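Alkylpurine DNA glycosylase AlkC (Pseudomonas fluorescens, PDB 5VHV) probably excises alkylated purine bases from damaged DNA as a glycosylase of base excision repair, without flipping the damaged nucleotide out of the duplex. Local coordinates at residues 102-107 / 129-134; 118-123 / 147-152; 164-167 / 172-175; 195-200 / 206-211. All coordinates share one frame; numbering follows the deposited sequence.

Contact 1 (102-107 / 129-134); sequences RSMAAL and QRTLAV
Thr131 and Val134, one turn apart on helix 128-138, meet a single side chain, Met104 of helix 100-110, in the all-helical, HEAT-like repeat part of this DNA glycosylase. The two helices are not consecutive, since helix 119-126 comes between them in the chain. The CA atoms of Met104 and Val134 lie 7.7 Å apart, the nearest such pair between the segments, and only 121 Å² is buried in all.

Thr131 comes first and touches lightly: its methyl CG2, the atom of this residue nearest Met104, is 4.5 Å from Met104 SD, at the limit of contact. Thr131 OG1 is hydrogen-bonded to the backbone carbonyl of Asp127. Thr131 also packs on Phe100, Ile120 and Leu124.

Val134 follows and supplies most of the second segment's share of the contact. Both its methyls take part, and Phe100 also packs on this side chain. Met104 reaches it by a bent chain: CG stands anti to its own carbonyl carbon (chi1 -70°), and a second turn of the same sense (chi2 -56°) lays the thioether across the valine obliquely. CG is held almost evenly between the two branches, with Met104 CG 4.0 Å from Val134 CG2 and 4.1 Å from Val134 CG1, while Met104 SD rests 4.0 Å from Val134 CG1.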
loop_
_atom_site.group_PDB
_atom_site.type_symbol
_atom_site.label_atom_id
_atom_site.label_comp_id
_atom_site.label_asym_id
_atom_site.label_seq_id
_atom_site.Cartn_x
_atom_site.Cartn_y
_atom_site.Cartn_z
ATOM N N ARG A 102 -8.160 -8.515 -26.588
ATOM C CA ARG A 102 -7.036 -9.429 -26.442
ATOM C C ARG A 102 -6.138 -8.994 -25.294
ATOM O O ARG A 102 -5.628 -9.836 -24.545
ATOM C CB ARG A 102 -6.245 -9.488 -27.744
ATOM C CG ARG A 102 -5.303 -10.656 -27.831
ATOM C CD ARG A 102 -4.394 -10.539 -29.048
ATOM N NE ARG A 102 -5.135 -10.538 -30.305
ATOM C CZ ARG A 102 -5.522 -11.627 -30.955
ATOM N NH1 ARG A 102 -5.260 -12.834 -30.462
ATOM N NH2 ARG A 102 -6.173 -11.504 -32.105
ATOM N N SER A 103 -5.919 -7.680 -25.156
ATOM C CA SER A 103 -5.071 -7.164 -24.089
ATOM C C SER A 103 -5.681 -7.419 -22.715
ATOM O O SER A 103 -4.971 -7.801 -21.776
ATOM C CB SER A 103 -4.812 -5.677 -24.304
ATOM O OG SER A 103 -3.977 -5.499 -25.451
ATOM N N MET A 104 -6.998 -7.262 -22.586
ATOM C CA MET A 104 -7.626 -7.558 -21.306
ATOM C C MET A 104 -7.446 -9.025 -20.945
ATOM O O MET A 104 -7.169 -9.352 -19.781
ATOM C CB MET A 104 -9.112 -7.200 -21.335
ATOM C CG MET A 104 -9.398 -5.705 -21.375
ATOM S SD MET A 104 -8.666 -4.749 -20.040
ATOM C CE MET A 104 -7.276 -4.001 -20.900
ATOM N N ALA A 105 -7.619 -9.921 -21.918
ATOM C CA ALA A 105 -7.453 -11.340 -21.647
ATOM C C ALA A 105 -6.020 -11.631 -21.243
ATOM O O ALA A 105 -5.777 -12.425 -20.326
ATOM C CB ALA A 105 -7.851 -12.181 -22.866
ATOM N N ALA A 106 -5.059 -10.958 -21.893
ATOM C CA ALA A 106 -3.652 -11.119 -21.536
ATOM C C ALA A 106 -3.361 -10.644 -20.114
ATOM O O ALA A 106 -2.603 -11.295 -19.382
ATOM C CB ALA A 106 -2.759 -10.377 -22.537
ATOM N N LEU A 107 -3.913 -9.498 -19.708
ATOM C CA LEU A 107 -3.654 -9.020 -18.351
ATOM C C LEU A 107 -4.252 -9.973 -17.329
ATOM O O LEU A 107 -3.656 -10.234 -16.273
ATOM C CB LEU A 107 -4.215 -7.605 -18.152
ATOM C CG LEU A 107 -3.566 -6.478 -18.962
ATOM C CD1 LEU A 107 -4.229 -5.116 -18.621
ATOM C CD2 LEU A 107 -2.073 -6.407 -18.752
ATOM N N GLN A 129 -14.092 3.979 -19.131
ATOM C CA GLN A 129 -15.371 3.271 -18.988
ATOM C C GLN A 129 -15.255 1.836 -19.494
ATOM O O GLN A 129 -15.761 0.898 -18.854
ATOM C CB GLN A 129 -16.489 4.036 -19.720
ATOM C CG GLN A 129 -17.893 3.800 -19.186
ATOM C CD GLN A 129 -18.091 4.324 -17.747
ATOM O OE1 GLN A 129 -17.795 5.479 -17.444
ATOM N NE2 GLN A 129 -18.563 3.465 -16.878
ATOM N N ARG A 130 -14.562 1.644 -20.627
ATOM C CA ARG A 130 -14.404 0.303 -21.186
ATOM C C ARG A 130 -13.669 -0.605 -20.211
ATOM O O ARG A 130 -14.038 -1.774 -20.034
ATOM C CB ARG A 130 -13.651 0.370 -22.512
ATOM C CG ARG A 130 -14.036 -0.741 -23.483
ATOM C CD ARG A 130 -13.221 -0.672 -24.776
ATOM N NE ARG A 130 -13.705 -1.659 -25.741
ATOM C CZ ARG A 130 -13.190 -1.843 -26.957
ATOM N NH1 ARG A 130 -12.160 -1.101 -27.384
ATOM N NH2 ARG A 130 -13.695 -2.789 -27.740
ATOM N N THR A 131 -12.623 -0.080 -19.577
ATOM C CA THR A 131 -11.793 -0.873 -18.677
ATOM C C THR A 131 -12.502 -1.104 -17.345
ATOM O O THR A 131 -12.410 -2.195 -16.762
ATOM C CB THR A 131 -10.442 -0.171 -18.471
ATOM O OG1 THR A 131 -9.841 0.113 -19.750
ATOM C CG2 THR A 131 -9.489 -1.026 -17.669
ATOM N N LEU A 132 -13.243 -0.097 -16.869
ATOM C CA LEU A 132 -14.018 -0.271 -15.646
ATOM C C LEU A 132 -14.964 -1.463 -15.763
ATOM O O LEU A 132 -15.097 -2.260 -14.820
ATOM C CB LEU A 132 -14.803 1.010 -15.320
ATOM C CG LEU A 132 -15.740 0.923 -14.101
ATOM C CD1 LEU A 132 -14.961 0.712 -12.807
ATOM C CD2 LEU A 132 -16.561 2.188 -13.991
ATOM N N ALA A 133 -15.609 -1.620 -16.921
ATOM C CA ALA A 133 -16.544 -2.734 -17.095
ATOM C C ALA A 133 -15.828 -4.069 -16.958
ATOM O O ALA A 133 -16.351 -5.016 -16.354
ATOM C CB ALA A 133 -17.233 -2.641 -18.457
ATOM N N VAL A 134 -14.612 -4.149 -17.488
ATOM C CA VAL A 134 -13.818 -5.367 -17.361
ATOM C C VAL A 134 -13.481 -5.634 -15.911
ATOM O O VAL A 134 -13.593 -6.768 -15.421
ATOM C CB VAL A 134 -12.550 -5.240 -18.217
ATOM C CG1 VAL A 134 -11.576 -6.377 -17.909
ATOM C CG2 VAL A 134 -12.940 -5.191 -19.675
#

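Contact 2 (118-123 / 147-152); sequences FAIRHF and RRLASE
With CG1 anti to its backbone nitrogen (chi1 -168°), Ile120 is left with its CG2 methyl in the crowded position between N and the carbonyl carbon, and that methyl faces Leu149. The leucine also carries CG anti to N (chi1 175°), and a chi2 near +60° then directs CD1 at the isoleucine. Ile120 CG2 and Leu149 CD1 meet at 4.1 Å, the one apolar touch between the segments, while the CA atoms of the two residues stay 8.6 Å apart. Trp138 of the intervening helix 128-138 packs on both side chains, and Met135 of the same helix on Ile120.

A bend at chi3 (79°) brings the Arg121 guanidinium near the end of helix 144-152. Its NH1 lies 4.1 Å from Glu152 O, obliquely and too far for a hydrogen bond. The firm partners are just beyond: NH1 binds the carbonyls of Gly153 and Arg155, and NH2 that of Phe162, so one buried cation gathers several carbonyls of the loop that leaves the helix. Helices 119-126 and 144-152 belong to the DNA-binding alpha-solenoid, built of HEAT-like repeats as in the related AlkD.

Within the second segment, Glu152 CG sits 3.4 Å above the face of the Arg148 guanidinium, offset toward its rim. On this DNA side Arg148 NH2 forms a salt bridge to a phosphate, and Glu152 packs on a sugar with its OE1 hydrogen-bonded to Ser192 OG.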
loop_
_atom_site.group_PDB
_atom_site.type_symbol
_atom_site.label_atom_id
_atom_site.label_comp_id
_atom_site.label_asym_id
_atom_site.label_seq_id
_atom_site.Cartn_x
_atom_site.Cartn_y
_atom_site.Cartn_z
ATOM N N PHE A 118 -0.045 -2.243 -12.451
ATOM C CA PHE A 118 0.465 -1.051 -13.132
ATOM C C PHE A 118 -0.087 -0.940 -14.549
ATOM O O PHE A 118 -0.486 0.149 -14.988
ATOM C CB PHE A 118 1.994 -1.081 -13.147
ATOM C CG PHE A 118 2.580 -1.214 -11.778
ATOM C CD1 PHE A 118 2.344 -0.224 -10.835
ATOM C CD2 PHE A 118 3.327 -2.317 -11.423
ATOM C CE1 PHE A 118 2.842 -0.341 -9.565
ATOM C CE2 PHE A 118 3.834 -2.442 -10.152
ATOM C CZ PHE A 118 3.586 -1.456 -9.220
ATOM N N ALA A 119 -0.111 -2.056 -15.270
ATOM C CA ALA A 119 -0.519 -2.029 -16.674
ATOM C C ALA A 119 -1.984 -1.611 -16.822
ATOM O O ALA A 119 -2.331 -0.863 -17.738
ATOM C CB ALA A 119 -0.271 -3.410 -17.291
ATOM N N ILE A 120 -2.861 -2.084 -15.933
ATOM C CA ILE A 120 -4.279 -1.806 -16.120
ATOM C C ILE A 120 -4.558 -0.317 -15.984
ATOM O O ILE A 120 -5.518 0.194 -16.574
ATOM C CB ILE A 120 -5.127 -2.628 -15.132
ATOM C CG1 ILE A 120 -6.611 -2.588 -15.508
ATOM C CG2 ILE A 120 -4.946 -2.143 -13.685
ATOM C CD1 ILE A 120 -6.945 -3.336 -16.787
ATOM N N ARG A 121 -3.696 0.415 -15.270
ATOM C CA ARG A 121 -3.932 1.841 -15.056
ATOM C C ARG A 121 -3.740 2.654 -16.331
ATOM O O ARG A 121 -4.387 3.691 -16.496
ATOM C CB ARG A 121 -3.032 2.347 -13.922
ATOM C CG ARG A 121 -3.399 1.667 -12.594
ATOM C CD ARG A 121 -2.438 2.020 -11.467
ATOM N NE ARG A 121 -2.610 3.323 -10.821
ATOM C CZ ARG A 121 -3.558 3.591 -9.919
ATOM N NH1 ARG A 121 -4.466 2.667 -9.619
ATOM N NH2 ARG A 121 -3.592 4.778 -9.294
ATOM N N HIS A 122 -2.895 2.191 -17.264
ATOM C CA HIS A 122 -2.802 2.874 -18.550
ATOM C C HIS A 122 -4.111 2.763 -19.308
ATOM O O HIS A 122 -4.526 3.712 -19.994
ATOM C CB HIS A 122 -1.649 2.306 -19.378
ATOM C CG HIS A 122 -0.312 2.533 -18.745
ATOM N ND1 HIS A 122 0.355 3.740 -18.835
ATOM C CD2 HIS A 122 0.439 1.744 -17.947
ATOM C CE1 HIS A 122 1.481 3.666 -18.146
ATOM N NE2 HIS A 122 1.558 2.463 -17.598
ATOM N N PHE A 123 -4.785 1.615 -19.189
ATOM C CA PHE A 123 -6.074 1.442 -19.849
ATOM C C PHE A 123 -7.157 2.237 -19.126
ATOM O O PHE A 123 -8.019 2.837 -19.771
ATOM C CB PHE A 123 -6.441 -0.043 -19.923
ATOM C CG PHE A 123 -5.597 -0.846 -20.894
ATOM C CD1 PHE A 123 -5.954 -0.963 -22.238
ATOM C CD2 PHE A 123 -4.461 -1.485 -20.457
ATOM C CE1 PHE A 123 -5.185 -1.721 -23.120
ATOM C CE2 PHE A 123 -3.673 -2.250 -21.332
ATOM C CZ PHE A 123 -4.034 -2.356 -22.664
ATOM N N ARG A 147 -9.625 -11.062 -8.722
ATOM C CA ARG A 147 -10.416 -10.163 -7.889
ATOM C C ARG A 147 -9.537 -9.098 -7.260
ATOM O O ARG A 147 -9.920 -7.921 -7.191
ATOM C CB ARG A 147 -11.150 -10.946 -6.807
ATOM C CG ARG A 147 -12.180 -11.949 -7.370
ATOM C CD ARG A 147 -13.197 -12.372 -6.333
ATOM N NE ARG A 147 -12.619 -12.934 -5.097
ATOM C CZ ARG A 147 -12.110 -14.161 -4.998
ATOM N NH1 ARG A 147 -12.072 -14.971 -6.054
ATOM N NH2 ARG A 147 -11.631 -14.576 -3.835
ATOM N N ARG A 148 -8.348 -9.488 -6.803
ATOM C CA ARG A 148 -7.449 -8.523 -6.183
ATOM C C ARG A 148 -7.030 -7.442 -7.170
ATOM O O ARG A 148 -6.948 -6.256 -6.817
ATOM C CB ARG A 148 -6.242 -9.265 -5.593
ATOM C CG ARG A 148 -5.308 -8.396 -4.746
ATOM C CD ARG A 148 -4.217 -7.705 -5.574
ATOM N NE ARG A 148 -3.215 -7.118 -4.683
ATOM C CZ ARG A 148 -2.118 -6.482 -5.077
ATOM N NH1 ARG A 148 -1.848 -6.341 -6.379
ATOM N NH2 ARG A 148 -1.276 -6.002 -4.152
ATOM N N LEU A 149 -6.767 -7.827 -8.421
ATOM C CA LEU A 149 -6.464 -6.850 -9.460
ATOM C C LEU A 149 -7.589 -5.821 -9.610
ATOM O O LEU A 149 -7.331 -4.625 -9.812
ATOM C CB LEU A 149 -6.225 -7.580 -10.782
ATOM C CG LEU A 149 -6.000 -6.764 -12.050
ATOM C CD1 LEU A 149 -4.762 -5.862 -11.867
ATOM C CD2 LEU A 149 -5.806 -7.678 -13.264
ATOM N N ALA A 150 -8.842 -6.278 -9.570
ATOM C CA ALA A 150 -9.982 -5.376 -9.744
ATOM C C ALA A 150 -9.973 -4.252 -8.706
ATOM O O ALA A 150 -10.240 -3.087 -9.033
ATOM C CB ALA A 150 -11.285 -6.181 -9.664
ATOM N N SER A 151 -9.614 -4.582 -7.458
ATOM C CA SER A 151 -9.548 -3.617 -6.367
ATOM C C SER A 151 -8.249 -2.814 -6.371
ATOM O O SER A 151 -8.265 -1.599 -6.138
ATOM C CB SER A 151 -9.673 -4.348 -5.029
ATOM O OG SER A 151 -9.478 -3.430 -3.955
ATOM N N GLU A 152 -7.117 -3.473 -6.599
ATOM C CA GLU A 152 -5.823 -2.811 -6.469
ATOM C C GLU A 152 -5.518 -1.937 -7.681
ATOM O O GLU A 152 -5.023 -0.813 -7.535
ATOM C CB GLU A 152 -4.730 -3.862 -6.275
ATOM C CG GLU A 152 -3.378 -3.293 -5.850
ATOM C CD GLU A 152 -3.339 -2.872 -4.396
ATOM O OE1 GLU A 152 -4.352 -3.098 -3.683
ATOM O OE2 GLU A 152 -2.309 -2.306 -3.969
#

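Contact 3 (164-167 / 172-175); sequences LAEV and ELCA
Apolar packing between Val167 and Cys174, and between Leu173 and the aliphatic part of Glu166, makes up much of this contact, in which 148 Å² is buried in all. Val167 presents both methyls to one sulfur: Cys174 SG is 4.1 Å from Val167 CG1 and 4.2 Å from Val167 CG2, a thiol straddled by the fork of the valine. This follows from the torsions, with CG1 anti to the valine nitrogen and CG2 anti to its carbonyl carbon (chi1 174°), leaving the two branches side by side toward the sulfur. Pro156 also packs on Val167, and Ser154 on Cys174.

Leu173 works through CD1 alone. This methyl is 3.9 Å from Glu166 CG, the two side chains crossing at about a right angle. Phe128 of helix 128-138 packs on Glu166, Val167 and Leu173 alike.

Contacts with a polar atom are fewer. Leu173 CD1 comes within 3.5 Å of the backbone Glu166 O, a van der Waals approach, and no hydrogen bond joins the segments.

Leu164 occupies the N-cap position of helix 165-169 and Cys174 that of helix 175-181, and the contact brings the first turn of one helix against the residues that lead into the other. Such packing of a helix start on the short connection to the next helix belongs here to an alpha-solenoid of consecutive helices.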
loop_
_atom_site.group_PDB
_atom_site.type_symbol
_atom_site.label_atom_id
_atom_site.label_comp_id
_atom_site.label_asym_id
_atom_site.label_seq_id
_atom_site.Cartn_x
_atom_site.Cartn_y
_atom_site.Cartn_z
ATOM N N LEU A 164 -5.103 7.994 -10.181
ATOM C CA LEU A 164 -6.212 7.982 -11.141
ATOM C C LEU A 164 -7.155 9.117 -10.748
ATOM O O LEU A 164 -7.985 8.975 -9.845
ATOM C CB LEU A 164 -6.921 6.624 -11.167
ATOM C CG LEU A 164 -6.167 5.475 -11.840
ATOM C CD1 LEU A 164 -6.927 4.161 -11.659
ATOM C CD2 LEU A 164 -5.943 5.763 -13.321
ATOM N N ALA A 165 -6.992 10.269 -11.407
ATOM C CA ALA A 165 -7.749 11.461 -11.024
ATOM C C ALA A 165 -9.249 11.243 -11.152
ATOM O O ALA A 165 -10.027 11.772 -10.346
ATOM C CB ALA A 165 -7.319 12.659 -11.870
ATOM N N GLU A 166 -9.672 10.464 -12.147
ATOM C CA GLU A 166 -11.099 10.242 -12.371
ATOM C C GLU A 166 -11.711 9.424 -11.237
ATOM O O GLU A 166 -12.820 9.728 -10.768
ATOM C CB GLU A 166 -11.288 9.553 -13.737
ATOM C CG GLU A 166 -12.720 9.319 -14.127
ATOM C CD GLU A 166 -12.908 9.053 -15.621
ATOM O OE1 GLU A 166 -11.915 8.787 -16.332
ATOM O OE2 GLU A 166 -14.068 9.128 -16.078
ATOM N N VAL A 167 -10.989 8.394 -10.777
ATOM C CA VAL A 167 -11.410 7.592 -9.628
ATOM C C VAL A 167 -11.369 8.423 -8.351
ATOM O O VAL A 167 -12.299 8.404 -7.536
ATOM C CB VAL A 167 -10.514 6.346 -9.507
ATOM C CG1 VAL A 167 -10.813 5.558 -8.237
ATOM C CG2 VAL A 167 -10.695 5.458 -10.718
ATOM N N GLU A 172 -18.098 6.831 -6.335
ATOM C CA GLU A 172 -19.162 5.962 -6.821
ATOM C C GLU A 172 -18.726 5.115 -8.017
ATOM O O GLU A 172 -19.387 4.113 -8.309
ATOM C CB GLU A 172 -20.415 6.764 -7.196
ATOM C CG GLU A 172 -21.064 7.487 -6.028
ATOM C CD GLU A 172 -21.549 6.567 -4.912
ATOM O OE1 GLU A 172 -21.807 7.080 -3.798
ATOM O OE2 GLU A 172 -21.685 5.340 -5.126
ATOM N N LEU A 173 -17.636 5.466 -8.712
ATOM C CA LEU A 173 -17.317 4.737 -9.935
ATOM C C LEU A 173 -16.951 3.295 -9.620
ATOM O O LEU A 173 -17.446 2.363 -10.264
ATOM C CB LEU A 173 -16.179 5.418 -10.701
ATOM C CG LEU A 173 -16.522 6.819 -11.213
ATOM C CD1 LEU A 173 -15.275 7.494 -11.740
ATOM C CD2 LEU A 173 -17.598 6.784 -12.297
ATOM N N CYS A 174 -16.077 3.101 -8.637
ATOM C CA CYS A 174 -15.589 1.784 -8.244
ATOM C C CYS A 174 -16.338 1.208 -7.049
ATOM O O CYS A 174 -15.946 0.155 -6.540
ATOM C CB CYS A 174 -14.088 1.854 -7.935
ATOM S SG CYS A 174 -13.079 2.294 -9.345
ATOM N N ALA A 175 -17.418 1.861 -6.594
ATOM C CA ALA A 175 -18.096 1.419 -5.382
ATOM C C ALA A 175 -18.573 -0.032 -5.474
ATOM O O ALA A 175 -18.459 -0.783 -4.498
ATOM C CB ALA A 175 -19.275 2.337 -5.069
#

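Contact 4 (195-200 / 206-211); sequences NHLNDI and EWVLSL
This is a buried apolar packing of two consecutive helices, 187-201 and 205-213, in the helical repeat part of the protein. The N-to-C directions of the short segments make an angle of 133°, nearer antiparallel than parallel; their axes approach to 9.5 Å, and the CA atoms of Leu197 and Val208 are 6.8 Å apart. Ile200 and Val208 are pressed closest: Ile200 CG2 and Val208 CG2 stand 3.4 Å apart, tighter than usual for two methyls. Val208 also sets CG2 3.8 Å from Leu197 O.

Trp207, with CG anti to its backbone N (chi1 -174°), lays its six-membered ring beside Ile200, whose CD1 approaches Trp207 CZ3 obliquely at 4.1 Å. Leu197 CD2 is at the edge of the same ring, near its plane, 4.4 Å from CZ3. One turn beyond Trp207, Leu211 crosses Leu197 at about a right angle, the methyls Leu197 CD2 and Leu211 CD2 meeting at 3.8 Å.

On helix 187-201, Asn198 ND2 binds a DNA phosphate and Asn195 packs on a modified base. Around the apolar seam, Leu178 of helix 175-181 touches both Leu197 and Ile200, while Ile225 and Ala229 of helix 220-229 pack on Leu197.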
loop_
_atom_site.group_PDB
_atom_site.type_symbol
_atom_site.label_atom_id
_atom_site.label_comp_id
_atom_site.label_asym_id
_atom_site.label_seq_id
_atom_site.Cartn_x
_atom_site.Cartn_y
_atom_site.Cartn_z
ATOM N N ASN A 195 -6.983 -1.145 1.521
ATOM C CA ASN A 195 -6.055 -0.107 1.078
ATOM C C ASN A 195 -6.706 0.854 0.083
ATOM O O ASN A 195 -6.416 2.058 0.097
ATOM C CB ASN A 195 -4.794 -0.746 0.500
ATOM C CG ASN A 195 -3.927 -1.383 1.593
ATOM O OD1 ASN A 195 -3.963 -0.976 2.779
ATOM N ND2 ASN A 195 -3.164 -2.386 1.216
ATOM N N HIS A 196 -7.552 0.343 -0.810
ATOM C CA HIS A 196 -8.318 1.211 -1.704
ATOM C C HIS A 196 -9.208 2.157 -0.894
ATOM O O HIS A 196 -9.220 3.370 -1.121
ATOM C CB HIS A 196 -9.116 0.328 -2.669
ATOM C CG HIS A 196 -9.801 1.049 -3.789
ATOM N ND1 HIS A 196 -9.871 0.521 -5.062
ATOM C CD2 HIS A 196 -10.502 2.207 -3.829
ATOM C CE1 HIS A 196 -10.581 1.323 -5.835
ATOM N NE2 HIS A 196 -10.958 2.364 -5.117
ATOM N N LEU A 197 -9.913 1.631 0.105
ATOM C CA LEU A 197 -10.746 2.492 0.939
ATOM C C LEU A 197 -9.917 3.525 1.708
ATOM O O LEU A 197 -10.306 4.690 1.795
ATOM C CB LEU A 197 -11.573 1.634 1.896
ATOM C CG LEU A 197 -12.734 0.891 1.226
ATOM C CD1 LEU A 197 -13.242 -0.202 2.156
ATOM C CD2 LEU A 197 -13.855 1.827 0.860
ATOM N N ASN A 198 -8.779 3.124 2.278
ATOM C CA ASN A 198 -7.905 4.093 2.935
ATOM C C ASN A 198 -7.471 5.195 1.965
ATOM O O ASN A 198 -7.469 6.378 2.325
ATOM C CB ASN A 198 -6.704 3.363 3.552
ATOM C CG ASN A 198 -5.762 4.288 4.268
ATOM O OD1 ASN A 198 -6.152 4.995 5.198
ATOM N ND2 ASN A 198 -4.506 4.268 3.866
ATOM N N ASP A 199 -7.118 4.843 0.725
ATOM C CA ASP A 199 -6.871 5.874 -0.295
ATOM C C ASP A 199 -8.028 6.875 -0.372
ATOM O O ASP A 199 -7.822 8.086 -0.478
ATOM C CB ASP A 199 -6.703 5.265 -1.696
ATOM C CG ASP A 199 -5.397 4.519 -1.923
ATOM O OD1 ASP A 199 -4.505 4.417 -1.055
ATOM O OD2 ASP A 199 -5.279 4.028 -3.066
ATOM N N ILE A 200 -9.260 6.369 -0.421
ATOM C CA ILE A 200 -10.414 7.252 -0.573
ATOM C C ILE A 200 -10.514 8.188 0.613
ATOM O O ILE A 200 -10.925 9.347 0.459
ATOM C CB ILE A 200 -11.713 6.443 -0.748
ATOM C CG1 ILE A 200 -11.621 5.555 -1.997
ATOM C CG2 ILE A 200 -12.929 7.364 -0.853
ATOM C CD1 ILE A 200 -12.797 4.603 -2.142
ATOM N N GLU A 206 -15.825 11.300 4.538
ATOM C CA GLU A 206 -17.212 11.080 4.942
ATOM C C GLU A 206 -17.871 10.004 4.101
ATOM O O GLU A 206 -18.740 9.276 4.596
ATOM C CB GLU A 206 -18.009 12.380 4.833
ATOM C CG GLU A 206 -17.548 13.462 5.798
ATOM C CD GLU A 206 -18.250 14.794 5.584
ATOM O OE1 GLU A 206 -18.851 14.994 4.507
ATOM O OE2 GLU A 206 -18.200 15.643 6.498
ATOM N N TRP A 207 -17.474 9.888 2.836
ATOM C CA TRP A 207 -18.046 8.857 1.978
ATOM C C TRP A 207 -17.682 7.467 2.480
ATOM O O TRP A 207 -18.535 6.570 2.522
ATOM C CB TRP A 207 -17.574 9.047 0.536
ATOM C CG TRP A 207 -18.236 8.117 -0.420
ATOM C CD1 TRP A 207 -19.357 8.372 -1.169
ATOM C CD2 TRP A 207 -17.825 6.787 -0.754
ATOM N NE1 TRP A 207 -19.664 7.281 -1.939
ATOM C CE2 TRP A 207 -18.748 6.291 -1.699
ATOM C CE3 TRP A 207 -16.777 5.965 -0.341
ATOM C CZ2 TRP A 207 -18.653 5.006 -2.230
ATOM C CZ3 TRP A 207 -16.683 4.688 -0.869
ATOM C CH2 TRP A 207 -17.620 4.224 -1.810
ATOM N N VAL A 208 -16.420 7.269 2.868
ATOM C CA VAL A 208 -15.998 5.985 3.420
ATOM C C VAL A 208 -16.694 5.722 4.753
ATOM O O VAL A 208 -17.122 4.598 5.030
ATOM C CB VAL A 208 -14.468 5.954 3.577
ATOM C CG1 VAL A 208 -14.020 4.692 4.306
ATOM C CG2 VAL A 208 -13.764 6.086 2.226
ATOM N N LEU A 209 -16.798 6.743 5.606
ATOM C CA LEU A 209 -17.435 6.561 6.905
ATOM C C LEU A 209 -18.895 6.171 6.739
ATOM O O LEU A 209 -19.378 5.231 7.379
ATOM C CB LEU A 209 -17.310 7.836 7.741
ATOM C CG LEU A 209 -15.879 8.148 8.195
ATOM C CD1 LEU A 209 -15.769 9.636 8.592
ATOM C CD2 LEU A 209 -15.466 7.248 9.352
ATOM N N SER A 210 -19.611 6.872 5.862
ATOM C CA SER A 210 -20.997 6.517 5.607
ATOM C C SER A 210 -21.108 5.100 5.058
ATOM O O SER A 210 -21.999 4.336 5.461
ATOM C CB SER A 210 -21.624 7.526 4.646
ATOM O OG SER A 210 -21.780 8.784 5.278
ATOM N N LEU A 211 -20.224 4.737 4.123
ATOM C CA LEU A 211 -20.238 3.391 3.558
ATOM C C LEU A 211 -20.104 2.342 4.649
ATOM O O LEU A 211 -20.928 1.427 4.755
ATOM C CB LEU A 211 -19.099 3.238 2.545
ATOM C CG LEU A 211 -19.048 1.914 1.770
ATOM C CD1 LEU A 211 -20.159 1.874 0.709
ATOM C CD2 LEU A 211 -17.673 1.689 1.128
#

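How the contacts relate
From the N terminus, contact 1 opens on helix 100-110, and contact 2 opens inside its loop before contact 1 closes on helix 128-138; contact 2 then closes on helix 144-152, so the two cross. They also touch, Met104 CE lying 3.6 Å from Phe123 CD1. Contact 3 follows in series and closes a short loop between helix 165-169 and the start of helix 175-181; Leu132 reaches its Cys174. Contact 4, also in series, closes the turn between helices 187-201 and 205-213. Probable hydrogen bonds tie it to contact 2 (Ser151 O to His196 ND1, 2.9 Å) and to contact 3 (Glu172 OE1 to Trp207 NE1, 2.8 Å), linking successive parts of the solenoid.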